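Local structure of cystathionine beta-lyase family protein, YNBB B.subtilis ortholog (Clostridium acetobutylicum, 3HVY) at residues Gln183-Tyr188 against Asn219-Phe224; Arg313-Ala318 against Ile420-Leu425; His62-Ser67 against Gly281-Val286; Gly249-Gly254 against Arg288-Gly293. The protein is probably a pyridoxal-phosphate-dependent lyase of the cystathionine beta-lyase and methionine gamma-lyase type, tentatively linked to aluminium resistance. All coordinates share one frame; numbering follows the deposited sequence. Where two conformers were deposited one is given.

Contact 1: Gln183-Tyr188 against Asn219-Phe224; sequences QRSTGY and NCYGEF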
loop_
_atom_site.group_PDB
_atom_site.type_symbol
_atom_site.label_atom_id
_atom_site.label_comp_id
_atom_site.label_asym_id
_atom_site.label_seq_id
_atom_site.Cartn_x
_atom_site.Cartn_y
_atom_site.Cartn_z
ATOM N N GLN D 183 -31.565 16.736 2.773
ATOM C CA GLN D 183 -30.414 16.750 1.823
ATOM C C GLN D 183 -29.876 18.209 1.719
ATOM O O GLN D 183 -30.594 19.117 1.306
ATOM C CB GLN D 183 -30.920 16.270 0.486
ATOM C CG GLN D 183 -29.865 16.057 -0.559
ATOM C CD GLN D 183 -30.434 15.388 -1.788
ATOM O OE1 GLN D 183 -31.035 14.305 -1.699
ATOM N NE2 GLN D 183 -30.236 16.016 -2.961
ATOM N N ARG D 184 -28.623 18.428 2.094
ATOM C CA ARG D 184 -28.035 19.770 2.056
ATOM C C ARG D 184 -27.818 20.260 0.616
ATOM O O ARG D 184 -28.263 21.346 0.238
ATOM C CB ARG D 184 -26.725 19.771 2.837
ATOM C CG ARG D 184 -25.987 21.088 2.831
ATOM C CD ARG D 184 -24.772 21.015 3.803
ATOM N NE ARG D 184 -24.028 22.248 3.783
ATOM C CZ ARG D 184 -22.931 22.475 4.510
ATOM N NH1 ARG D 184 -22.434 21.538 5.317
ATOM N NH2 ARG D 184 -22.320 23.630 4.402
ATOM N N SER D 185 -27.130 19.446 -0.183
ATOM C CA SER D 185 -26.856 19.772 -1.580
ATOM C C SER D 185 -28.017 19.382 -2.513
ATOM O O SER D 185 -28.509 18.258 -2.466
ATOM C CB SER D 185 -25.562 19.066 -2.007
ATOM O OG SER D 185 -25.195 19.417 -3.314
ATOM N N THR D 186 -28.476 20.311 -3.346
ATOM C CA THR D 186 -29.532 20.016 -4.312
ATOM C C THR D 186 -28.991 18.962 -5.272
ATOM O O THR D 186 -27.785 18.886 -5.539
ATOM C CB THR D 186 -29.831 21.278 -5.183
ATOM O OG1 THR D 186 -30.188 22.369 -4.329
ATOM C CG2 THR D 186 -30.890 21.024 -6.274
ATOM N N GLY D 187 -29.826 18.138 -5.846
ATOM C CA GLY D 187 -29.199 17.289 -6.887
ATOM C C GLY D 187 -29.272 17.930 -8.279
ATOM O O GLY D 187 -28.807 19.047 -8.535
ATOM N N TYR D 188 -29.900 17.210 -9.187
ATOM C CA TYR D 188 -30.076 17.717 -10.514
ATOM C C TYR D 188 -31.335 18.561 -10.558
ATOM O O TYR D 188 -32.362 18.106 -11.041
ATOM C CB TYR D 188 -30.192 16.575 -11.522
ATOM C CG TYR D 188 -28.912 15.845 -11.841
ATOM C CD1 TYR D 188 -27.668 16.463 -11.711
ATOM C CD2 TYR D 188 -28.955 14.553 -12.355
ATOM C CE1 TYR D 188 -26.515 15.808 -12.036
ATOM C CE2 TYR D 188 -27.798 13.879 -12.695
ATOM C CZ TYR D 188 -26.578 14.511 -12.539
ATOM O OH TYR D 188 -25.429 13.843 -12.878
ATOM N N ASN D 219 -24.671 15.291 4.152
ATOM C CA ASN D 219 -23.793 16.480 4.149
ATOM C C ASN D 219 -22.851 16.523 2.945
ATOM O O ASN D 219 -21.931 17.315 2.921
ATOM C CB ASN D 219 -22.948 16.487 5.419
ATOM C CG ASN D 219 -22.524 17.857 5.808
ATOM O OD1 ASN D 219 -23.273 18.817 5.589
ATOM N ND2 ASN D 219 -21.294 17.989 6.388
ATOM N N CYS D 220 -23.034 15.609 1.996
ATOM C CA CYS D 220 -22.171 15.578 0.833
ATOM C C CYS D 220 -22.007 16.934 0.125
ATOM O O CYS D 220 -22.979 17.586 -0.168
ATOM C CB CYS D 220 -22.684 14.549 -0.177
ATOM S SG CYS D 220 -22.344 12.816 0.281
ATOM N N TYR D 221 -20.759 17.272 -0.156
ATOM C CA TYR D 221 -20.314 18.469 -0.867
ATOM C C TYR D 221 -20.309 19.720 -0.027
ATOM O O TYR D 221 -19.900 20.794 -0.487
ATOM C CB TYR D 221 -21.162 18.759 -2.072
ATOM C CG TYR D 221 -21.045 17.754 -3.210
ATOM C CD1 TYR D 221 -19.874 17.649 -3.911
ATOM C CD2 TYR D 221 -22.120 16.980 -3.623
ATOM C CE1 TYR D 221 -19.747 16.827 -4.985
ATOM C CE2 TYR D 221 -21.983 16.104 -4.735
ATOM C CZ TYR D 221 -20.790 16.067 -5.397
ATOM O OH TYR D 221 -20.570 15.247 -6.484
ATOM N N GLY D 222 -20.752 19.616 1.204
ATOM C CA GLY D 222 -20.861 20.825 2.010
ATOM C C GLY D 222 -19.756 21.015 3.043
ATOM O O GLY D 222 -19.683 22.057 3.685
ATOM N N GLU D 223 -18.906 20.031 3.245
ATOM C CA GLU D 223 -17.961 20.103 4.354
ATOM C C GLU D 223 -17.033 21.230 4.137
ATOM O O GLU D 223 -16.523 21.370 3.055
ATOM C CB GLU D 223 -17.149 18.808 4.484
ATOM C CG GLU D 223 -18.011 17.515 4.674
ATOM C CD GLU D 223 -18.467 16.851 3.376
ATOM O OE1 GLU D 223 -18.222 17.391 2.271
ATOM O OE2 GLU D 223 -19.084 15.754 3.472
ATOM N N PHE D 224 -16.815 22.026 5.180
ATOM C CA PHE D 224 -15.944 23.221 5.170
ATOM C C PHE D 224 -16.279 24.354 4.203
ATOM O O PHE D 224 -15.463 25.292 4.059
ATOM C CB PHE D 224 -14.501 22.804 4.942
ATOM C CG PHE D 224 -14.004 21.810 5.946
ATOM C CD1 PHE D 224 -14.158 22.036 7.296
ATOM C CD2 PHE D 224 -13.406 20.623 5.537
ATOM C CE1 PHE D 224 -13.704 21.116 8.238
ATOM C CE2 PHE D 224 -12.992 19.669 6.485
ATOM C CZ PHE D 224 -13.122 19.937 7.821
HETATM O O HOH W 1 -25.650 17.073 0.492
#
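The guanidinium of R184 lies with one face on G222, whose CA sits 3.6 Å above the plane and over its centre, while OD1 of N219 meets it at the edge, accepting from R184 NH1 over 2.9 Å with an N-H...O angle of 165°. The G222 carbonyl O, 3.2 Å from R184 NH2, is also on a face, but at an angle too poor for a hydrogen bond. R184, extended from CG to NE, and N219 run alongside each other, the guanidinium and amide planes tilted by 30°. G222 closes the type II turn that starts at N219, and the lack of a side chain there lets the guanidinium settle on the backbone. S185 CB packs 3.5 Å from C220 O, and a bridging water accepts from S185 N and donates to C220 O; the S185 hydroxyl bonds to D332. E229 takes up both R184 NH1, as a salt bridge, and N219 ND2. This carboxylate probably balances the charge of the buried arginine and with the N219 amide probably fixes its rotation; the loops at the C-terminal ends of 177-183 and 214-218, adjacent parallel strands in the mixed sheet of the PLP-dependent fold, are thereby tied together.

Contact 2: Arg313-Ala318 against Ile420-Leu425; sequences RIMELA and IALSKL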
loop_
_atom_site.group_PDB
_atom_site.type_symbol
_atom_site.label_atom_id
_atom_site.label_comp_id
_atom_site.label_asym_id
_atom_site.label_seq_id
_atom_site.Cartn_x
_atom_site.Cartn_y
_atom_site.Cartn_z
ATOM N N ARG D 313 -19.797 33.602 -12.400
ATOM C CA ARG D 313 -19.679 34.947 -12.953
ATOM C C ARG D 313 -19.301 34.952 -14.416
ATOM O O ARG D 313 -19.959 35.632 -15.204
ATOM C CB ARG D 313 -18.718 35.843 -12.191
ATOM C CG ARG D 313 -18.747 37.280 -12.672
ATOM C CD ARG D 313 -20.161 37.844 -12.721
ATOM N NE ARG D 313 -20.167 39.326 -12.816
ATOM C CZ ARG D 313 -21.252 40.096 -12.936
ATOM N NH1 ARG D 313 -22.499 39.581 -13.003
ATOM N NH2 ARG D 313 -21.087 41.406 -13.070
ATOM N N ILE D 314 -18.278 34.179 -14.800
ATOM C CA ILE D 314 -17.863 34.207 -16.190
ATOM C C ILE D 314 -18.943 33.653 -17.141
ATOM O O ILE D 314 -19.157 34.205 -18.206
ATOM C CB ILE D 314 -16.485 33.568 -16.430
ATOM C CG1 ILE D 314 -15.895 34.107 -17.754
ATOM C CG2 ILE D 314 -16.541 32.003 -16.398
ATOM C CD1 ILE D 314 -14.433 33.549 -18.073
HETATM N N MSE D 315 -19.665 32.612 -16.759
HETATM C CA MSE D 315 -20.681 32.078 -17.667
HETATM C C MSE D 315 -21.826 33.106 -17.765
HETATM O O MSE D 315 -22.458 33.273 -18.800
HETATM C CB MSE D 315 -21.173 30.709 -17.194
HETATM C CG MSE D 315 -20.079 29.632 -17.127
HETATM SE SE MSE D 315 -19.195 29.405 -18.819
HETATM C CE MSE D 315 -20.617 28.499 -19.790
ATOM N N GLU D 316 -22.093 33.798 -16.666
ATOM C CA GLU D 316 -23.078 34.878 -16.676
ATOM C C GLU D 316 -22.642 36.050 -17.594
ATOM O O GLU D 316 -23.439 36.544 -18.406
ATOM C CB GLU D 316 -23.301 35.349 -15.261
ATOM C CG GLU D 316 -24.176 36.531 -15.065
ATOM C CD GLU D 316 -24.569 36.657 -13.631
ATOM O OE1 GLU D 316 -23.707 36.987 -12.783
ATOM O OE2 GLU D 316 -25.739 36.366 -13.367
ATOM N N LEU D 317 -21.373 36.455 -17.493
ATOM C CA LEU D 317 -20.831 37.447 -18.409
ATOM C C LEU D 317 -21.009 37.014 -19.865
ATOM O O LEU D 317 -21.228 37.843 -20.755
ATOM C CB LEU D 317 -19.361 37.721 -18.111
ATOM C CG LEU D 317 -19.038 38.334 -16.767
ATOM C CD1 LEU D 317 -17.674 39.038 -16.777
ATOM C CD2 LEU D 317 -20.167 39.301 -16.398
ATOM N N ALA D 318 -20.984 35.706 -20.095
ATOM C CA ALA D 318 -21.187 35.126 -21.420
ATOM C C ALA D 318 -22.654 35.018 -21.853
ATOM O O ALA D 318 -22.922 34.547 -22.942
ATOM C CB ALA D 318 -20.532 33.726 -21.474
ATOM N N ILE D 420 -11.143 26.870 -20.943
ATOM C CA ILE D 420 -11.056 25.910 -22.021
ATOM C C ILE D 420 -12.452 25.499 -22.454
ATOM O O ILE D 420 -12.786 25.565 -23.618
ATOM C CB ILE D 420 -10.225 24.669 -21.632
ATOM C CG1 ILE D 420 -8.768 25.071 -21.521
ATOM C CG2 ILE D 420 -10.383 23.555 -22.668
ATOM C CD1 ILE D 420 -7.920 24.092 -20.679
ATOM N N ALA D 421 -13.292 25.136 -21.506
ATOM C CA ALA D 421 -14.653 24.767 -21.834
ATOM C C ALA D 421 -15.444 25.916 -22.517
ATOM O O ALA D 421 -16.134 25.708 -23.529
ATOM C CB ALA D 421 -15.366 24.280 -20.576
ATOM N N LEU D 422 -15.367 27.126 -21.962
ATOM C CA LEU D 422 -16.103 28.268 -22.514
ATOM C C LEU D 422 -15.663 28.617 -23.946
ATOM O O LEU D 422 -16.479 29.043 -24.762
ATOM C CB LEU D 422 -15.935 29.486 -21.594
ATOM C CG LEU D 422 -16.632 30.801 -22.011
ATOM C CD1 LEU D 422 -18.133 30.614 -22.345
ATOM C CD2 LEU D 422 -16.418 31.912 -20.918
ATOM N N SER D 423 -14.376 28.433 -24.230
ATOM C CA SER D 423 -13.805 28.717 -25.555
ATOM C C SER D 423 -14.281 27.729 -26.617
ATOM O O SER D 423 -13.948 27.870 -27.787
ATOM C CB SER D 423 -12.286 28.718 -25.492
ATOM O OG SER D 423 -11.811 29.752 -24.646
ATOM N N LYS D 424 -15.009 26.705 -26.196
ATOM C CA LYS D 424 -15.720 25.847 -27.126
ATOM C C LYS D 424 -17.130 26.363 -27.454
ATOM O O LYS D 424 -17.777 25.845 -28.342
ATOM C CB LYS D 424 -15.801 24.436 -26.590
ATOM C CG LYS D 424 -14.448 23.891 -26.152
ATOM C CD LYS D 424 -14.249 22.446 -26.402
ATOM C CE LYS D 424 -15.596 21.719 -26.599
ATOM N NZ LYS D 424 -15.602 20.216 -26.561
ATOM N N LEU D 425 -17.622 27.364 -26.734
ATOM C CA LEU D 425 -18.960 27.883 -26.998
ATOM C C LEU D 425 -18.943 29.292 -27.587
ATOM O O LEU D 425 -19.781 29.607 -28.445
ATOM C CB LEU D 425 -19.824 27.914 -25.725
ATOM C CG LEU D 425 -19.914 26.734 -24.783
ATOM C CD1 LEU D 425 -20.926 27.087 -23.692
ATOM C CD2 LEU D 425 -20.246 25.428 -25.444
#
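L422 reaches from helix 411-422 toward the end of helix 287-317, where its two methyl branches divide the apolar contacts between them. CD2 lies against I314, 3.8 Å from CD1 of that residue and nearly as close to its CG1. CD1 serves the other side, 3.9 Å from the selenium of M315 (a selenomethionine) and 4.0 Å from the CB of A318. With CG anti to the backbone N (chi1 180°), the leucine stands out from its helix and enters between these three side chains. M315 is bent at both chi2 and chi3, which brings the end of its chain past L422 in the opposite direction and leaves its CE methyl 4.2 Å from L425 CD1, the two side chains crossing at about a right angle.

The bonding between the two segments is apolar throughout. F348 of helix 342-354 packs on M315 and A421. The result is a small apolar helix-helix contact near the C-terminal parts of helices 287-317 and 411-422, in which the two methyls of L422 meet I314, M315 and A318, consistent with the C-terminal domain of fold-type I PLP enzymes, where helices pack on an antiparallel sheet.

Contact 3: His62-Ser67 against Gly281-Val286; sequences HFTNSS and GSTFGV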
loop_
_atom_site.group_PDB
_atom_site.type_symbol
_atom_site.label_atom_id
_atom_site.label_comp_id
_atom_site.label_asym_id
_atom_site.label_seq_id
_atom_site.Cartn_x
_atom_site.Cartn_y
_atom_site.Cartn_z
ATOM N N HIS D 62 -0.082 7.337 15.004
ATOM C CA HIS D 62 -1.448 7.227 14.475
ATOM C C HIS D 62 -1.462 6.833 13.015
ATOM O O HIS D 62 -2.554 6.542 12.466
ATOM C CB HIS D 62 -2.195 8.549 14.681
ATOM C CG HIS D 62 -2.487 8.808 16.115
ATOM N ND1 HIS D 62 -1.652 9.565 16.923
ATOM C CD2 HIS D 62 -3.458 8.328 16.919
ATOM C CE1 HIS D 62 -2.137 9.580 18.150
ATOM N NE2 HIS D 62 -3.218 8.820 18.180
ATOM N N PHE D 63 -0.284 6.827 12.370
ATOM C CA PHE D 63 -0.210 6.434 10.938
ATOM C C PHE D 63 0.037 4.907 10.881
ATOM O O PHE D 63 1.101 4.398 10.522
ATOM C CB PHE D 63 0.817 7.247 10.129
ATOM C CG PHE D 63 0.687 8.767 10.300
ATOM C CD1 PHE D 63 -0.561 9.352 10.480
ATOM C CD2 PHE D 63 1.797 9.587 10.222
ATOM C CE1 PHE D 63 -0.699 10.711 10.637
ATOM C CE2 PHE D 63 1.655 10.979 10.381
ATOM C CZ PHE D 63 0.378 11.510 10.578
ATOM N N THR D 64 -1.028 4.211 11.273
ATOM C CA THR D 64 -1.060 2.790 11.436
ATOM C C THR D 64 -1.143 2.060 10.070
ATOM O O THR D 64 -1.434 2.648 8.996
ATOM C CB THR D 64 -2.257 2.355 12.350
ATOM O OG1 THR D 64 -3.494 2.767 11.747
ATOM C CG2 THR D 64 -2.128 2.950 13.732
ATOM N N ASN D 65 -0.847 0.761 10.191
ATOM C CA ASN D 65 -0.801 -0.186 9.138
ATOM C C ASN D 65 -1.462 -1.487 9.673
ATOM O O ASN D 65 -0.831 -2.563 9.735
ATOM C CB ASN D 65 0.662 -0.419 8.832
ATOM C CG ASN D 65 0.848 -1.212 7.603
ATOM O OD1 ASN D 65 0.032 -1.088 6.690
ATOM N ND2 ASN D 65 1.919 -2.047 7.550
ATOM N N SER D 66 -2.709 -1.385 10.117
ATOM C CA SER D 66 -3.378 -2.543 10.743
ATOM C C SER D 66 -3.681 -3.633 9.731
ATOM O O SER D 66 -3.816 -3.358 8.540
ATOM C CB SER D 66 -4.654 -2.146 11.456
ATOM O OG SER D 66 -5.506 -1.400 10.589
ATOM N N SER D 67 -3.802 -4.869 10.241
ATOM C CA SER D 67 -4.153 -6.051 9.468
ATOM C C SER D 67 -5.235 -6.824 10.166
ATOM O O SER D 67 -5.602 -6.560 11.340
ATOM C CB SER D 67 -2.937 -6.966 9.266
ATOM O OG SER D 67 -2.539 -7.575 10.487
ATOM N N GLY D 281 -12.058 -3.946 12.023
ATOM C CA GLY D 281 -11.901 -3.324 10.714
ATOM C C GLY D 281 -10.548 -2.699 10.535
ATOM O O GLY D 281 -10.399 -1.531 10.854
ATOM N N SER D 282 -9.583 -3.460 9.999
ATOM C CA SER D 282 -8.289 -2.870 9.718
ATOM C C SER D 282 -8.428 -1.908 8.518
ATOM O O SER D 282 -9.430 -1.942 7.790
ATOM C CB SER D 282 -7.227 -3.924 9.465
ATOM O OG SER D 282 -7.687 -4.809 8.484
ATOM N N THR D 283 -7.386 -1.105 8.297
ATOM C CA THR D 283 -7.532 0.080 7.461
ATOM C C THR D 283 -6.543 0.181 6.311
ATOM O O THR D 283 -6.336 1.238 5.749
ATOM C CB THR D 283 -7.562 1.338 8.328
ATOM O OG1 THR D 283 -6.402 1.367 9.185
ATOM C CG2 THR D 283 -8.830 1.307 9.206
ATOM N N PHE D 284 -5.962 -0.948 5.930
ATOM C CA PHE D 284 -5.212 -1.033 4.672
ATOM C C PHE D 284 -4.045 -0.061 4.489
ATOM O O PHE D 284 -3.606 0.123 3.375
ATOM C CB PHE D 284 -6.187 -0.900 3.495
ATOM C CG PHE D 284 -7.427 -1.746 3.634
ATOM C CD1 PHE D 284 -7.367 -3.112 3.442
ATOM C CD2 PHE D 284 -8.627 -1.176 3.988
ATOM C CE1 PHE D 284 -8.518 -3.895 3.571
ATOM C CE2 PHE D 284 -9.781 -1.956 4.129
ATOM C CZ PHE D 284 -9.708 -3.331 3.930
ATOM N N GLY D 285 -3.527 0.520 5.569
ATOM C CA GLY D 285 -2.471 1.523 5.504
ATOM C C GLY D 285 -2.920 2.906 5.013
ATOM O O GLY D 285 -2.088 3.748 4.717
ATOM N N VAL D 286 -4.224 3.168 4.932
ATOM C CA VAL D 286 -4.689 4.474 4.455
ATOM C C VAL D 286 -4.664 5.624 5.477
ATOM O O VAL D 286 -4.961 6.765 5.119
ATOM C CB VAL D 286 -6.100 4.391 3.806
ATOM C CG1 VAL D 286 -6.112 3.286 2.791
ATOM C CG2 VAL D 286 -7.249 4.233 4.868
HETATM O O HOH W 2 -1.019 5.082 7.542
HETATM O O HOH W 3 -3.962 0.905 8.431
HETATM O O HOH W 4 -6.045 -3.745 6.458
#
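S66 and T283 make the direct polar link: T283 N donates to S66 OG over 3.0 Å, with a bent N-H...O angle of 141°. The serine hydroxyl stands between its own backbone N and carbonyl carbon (chi1 52°), which turns it to the T283 amide. S282 packs beside it, its CB 3.3 Å from S66 OG, and just before S66, T64 O and N65 OD1 both approach G285 CA.

Water fills the next shell. One molecule donates to T283 OG1 over 2.6 Å and accepts from S66 N and G285 N, with a weak bond to T64 O besides. A second donates to S66 O and S282 OG and accepts from F284 N at 2.8 Å. A third donates to T64 O, with a weak bond to G285 O. In the type I' turn T283-V286 the amides of F284 and G285 thus go to water, while V286 N bonds to T283 O.

Behind these stands D73, whose carboxylate binds the hydroxyls of T64, S66 and T283 and so positions all three; S282 OG bonds to G68 O. Neighbouring subunits pack here: the F284 ring stacks on F284 of the second subunit, S67 OG bonds to Q385 of that subunit, and N65 O accepts from R288 of the third. At this tetramer interface the loop between helices 18-55 and 74-87 meets the turn that leads into helix 287-317.

Contact 4: Gly249-Gly254 against Arg288-Gly293; sequences GIATTG and RSLYEG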
loop_
_atom_site.group_PDB
_atom_site.type_symbol
_atom_site.label_atom_id
_atom_site.label_comp_id
_atom_site.label_asym_id
_atom_site.label_seq_id
_atom_site.Cartn_x
_atom_site.Cartn_y
_atom_site.Cartn_z
ATOM N N GLY D 249 -8.887 15.868 -1.389
ATOM C CA GLY D 249 -8.358 15.337 -2.656
ATOM C C GLY D 249 -7.317 14.218 -2.548
ATOM O O GLY D 249 -6.855 13.707 -3.565
ATOM N N ILE D 250 -6.985 13.816 -1.312
ATOM C CA ILE D 250 -5.946 12.827 -1.018
ATOM C C ILE D 250 -6.564 11.477 -0.662
ATOM O O ILE D 250 -5.999 10.442 -0.949
ATOM C CB ILE D 250 -5.042 13.409 0.141
ATOM C CG1 ILE D 250 -4.373 14.684 -0.371
ATOM C CG2 ILE D 250 -3.991 12.422 0.625
ATOM C CD1 ILE D 250 -3.797 15.566 0.751
ATOM N N ALA D 251 -7.732 11.457 -0.024
ATOM C CA ALA D 251 -8.388 10.181 0.320
ATOM C C ALA D 251 -8.694 9.422 -0.929
ATOM O O ALA D 251 -9.158 10.009 -1.903
ATOM C CB ALA D 251 -9.662 10.415 1.125
ATOM N N THR D 252 -8.458 8.115 -0.932
ATOM C CA THR D 252 -8.731 7.361 -2.137
ATOM C C THR D 252 -10.069 6.647 -2.124
ATOM O O THR D 252 -10.527 6.196 -3.158
ATOM C CB THR D 252 -7.613 6.382 -2.442
ATOM O OG1 THR D 252 -7.507 5.530 -1.321
ATOM C CG2 THR D 252 -6.273 7.132 -2.671
ATOM N N THR D 253 -10.724 6.554 -0.975
ATOM C CA THR D 253 -12.064 5.948 -0.916
ATOM C C THR D 253 -12.614 6.144 0.478
ATOM O O THR D 253 -11.924 6.681 1.363
ATOM C CB THR D 253 -12.073 4.432 -1.270
ATOM O OG1 THR D 253 -13.442 3.989 -1.564
ATOM C CG2 THR D 253 -11.470 3.656 -0.124
ATOM N N GLY D 254 -13.868 5.774 0.684
ATOM C CA GLY D 254 -14.418 5.805 2.054
ATOM C C GLY D 254 -15.510 6.826 2.313
ATOM O O GLY D 254 -15.990 7.510 1.406
ATOM N N ARG D 288 -2.490 7.637 7.163
ATOM C CA ARG D 288 -1.771 8.899 6.923
ATOM C C ARG D 288 -2.529 9.759 5.879
ATOM O O ARG D 288 -2.738 10.925 6.060
ATOM C CB ARG D 288 -0.334 8.617 6.476
ATOM C CG ARG D 288 0.510 9.835 6.250
ATOM C CD ARG D 288 1.931 9.513 5.731
ATOM N NE ARG D 288 2.746 8.906 6.793
ATOM C CZ ARG D 288 3.087 7.618 6.846
ATOM N NH1 ARG D 288 2.748 6.779 5.880
ATOM N NH2 ARG D 288 3.799 7.161 7.851
ATOM N N SER D 289 -2.982 9.144 4.792
ATOM C CA SER D 289 -3.622 9.892 3.734
ATOM C C SER D 289 -4.943 10.493 4.201
ATOM O O SER D 289 -5.292 11.600 3.768
ATOM C CB SER D 289 -3.785 9.012 2.496
ATOM O OG SER D 289 -4.861 8.081 2.673
ATOM N N LEU D 290 -5.666 9.806 5.088
ATOM C CA LEU D 290 -6.951 10.332 5.576
ATOM C C LEU D 290 -6.729 11.516 6.506
ATOM O O LEU D 290 -7.456 12.502 6.424
ATOM C CB LEU D 290 -7.796 9.252 6.285
ATOM C CG LEU D 290 -8.270 8.067 5.429
ATOM C CD1 LEU D 290 -9.138 7.067 6.235
ATOM C CD2 LEU D 290 -8.990 8.653 4.162
ATOM N N TYR D 291 -5.698 11.454 7.348
ATOM C CA TYR D 291 -5.372 12.573 8.219
ATOM C C TYR D 291 -4.871 13.761 7.418
ATOM O O TYR D 291 -5.302 14.879 7.623
ATOM C CB TYR D 291 -4.258 12.191 9.240
ATOM C CG TYR D 291 -4.716 11.402 10.483
ATOM C CD1 TYR D 291 -5.304 12.059 11.566
ATOM C CD2 TYR D 291 -4.513 10.038 10.590
ATOM C CE1 TYR D 291 -5.676 11.378 12.693
ATOM C CE2 TYR D 291 -4.898 9.347 11.703
ATOM C CZ TYR D 291 -5.482 10.015 12.762
ATOM O OH TYR D 291 -5.907 9.344 13.897
ATOM N N GLU D 292 -3.897 13.524 6.532
ATOM C CA GLU D 292 -3.378 14.622 5.745
ATOM C C GLU D 292 -4.478 15.224 4.893
ATOM O O GLU D 292 -4.551 16.405 4.741
ATOM C CB GLU D 292 -2.220 14.179 4.845
ATOM C CG GLU D 292 -1.619 15.404 4.150
ATOM C CD GLU D 292 -0.333 15.161 3.363
ATOM O OE1 GLU D 292 0.086 13.991 3.232
ATOM O OE2 GLU D 292 0.251 16.170 2.893
ATOM N N GLY D 293 -5.333 14.381 4.307
ATOM C CA GLY D 293 -6.423 14.840 3.527
ATOM C C GLY D 293 -7.357 15.726 4.311
ATOM O O GLY D 293 -7.814 16.781 3.802
HETATM O O HOH W 5 -7.117 6.990 1.336
#
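I250 presses its side chain onto the helix segment R288-G293. Its CG2 methyl lies 3.5 Å from the carbonyl O of S289 and 3.9 Å from the CB of the same serine, while CD1 reaches the CA of G293 at 3.9 Å and E292 CG at 4.0 Å. CG2 is anti to the backbone N and CG1 lies beside it (chi1 -63°), an arrangement that sends the two branches to different residues of the helix. The absence of a side chain at G293 lets I250 come close, with 5.0 Å between the CA atoms of I250 and G293, since a CB on the glycine would point at I250.

A251 meets L290 in an apolar pair: its CB is 3.6 Å from L290 CD2, the leucine chain swinging its end round to the loop. This loop connects strands 237-241 and 255-259 of the seven-stranded mixed sheet, in the large domain of the PLP-dependent transferase fold, and the segment follows shortly after K244, the lysine that carries the pyridoxal phosphate.

The polar link is a water, which accepts from T252 N at 2.9 Å and donates to S289 OG at 2.8 Å; that hydroxyl also bonds to V286 O. I250 also packs on I250 of the fourth subunit, and T253 OG1 bonds to G68 O of the second.

Overall arrangement
From the N terminus, contact 3 opens first, at residues 62-67, and closes only at 281-286, a loop of more than two hundred residues. Contact 1 is nested inside it, binding two neighbouring strand ends of the seven-stranded sheet, and closes before contact 4 opens at 249-254. Contact 4 closes at 288-293, beyond that loop, so contacts 3 and 4 cross; they also touch, F63 lying on R288 and Y291, and both reach the second subunit. Contact 2 follows in series from the far end of helix 287-317: 313-318 pairs with 420-425, closing a loop of about 100 residues that holds the five-stranded sheet. The helix thereby spans about 33 Å between the centres of contacts 2 and 4.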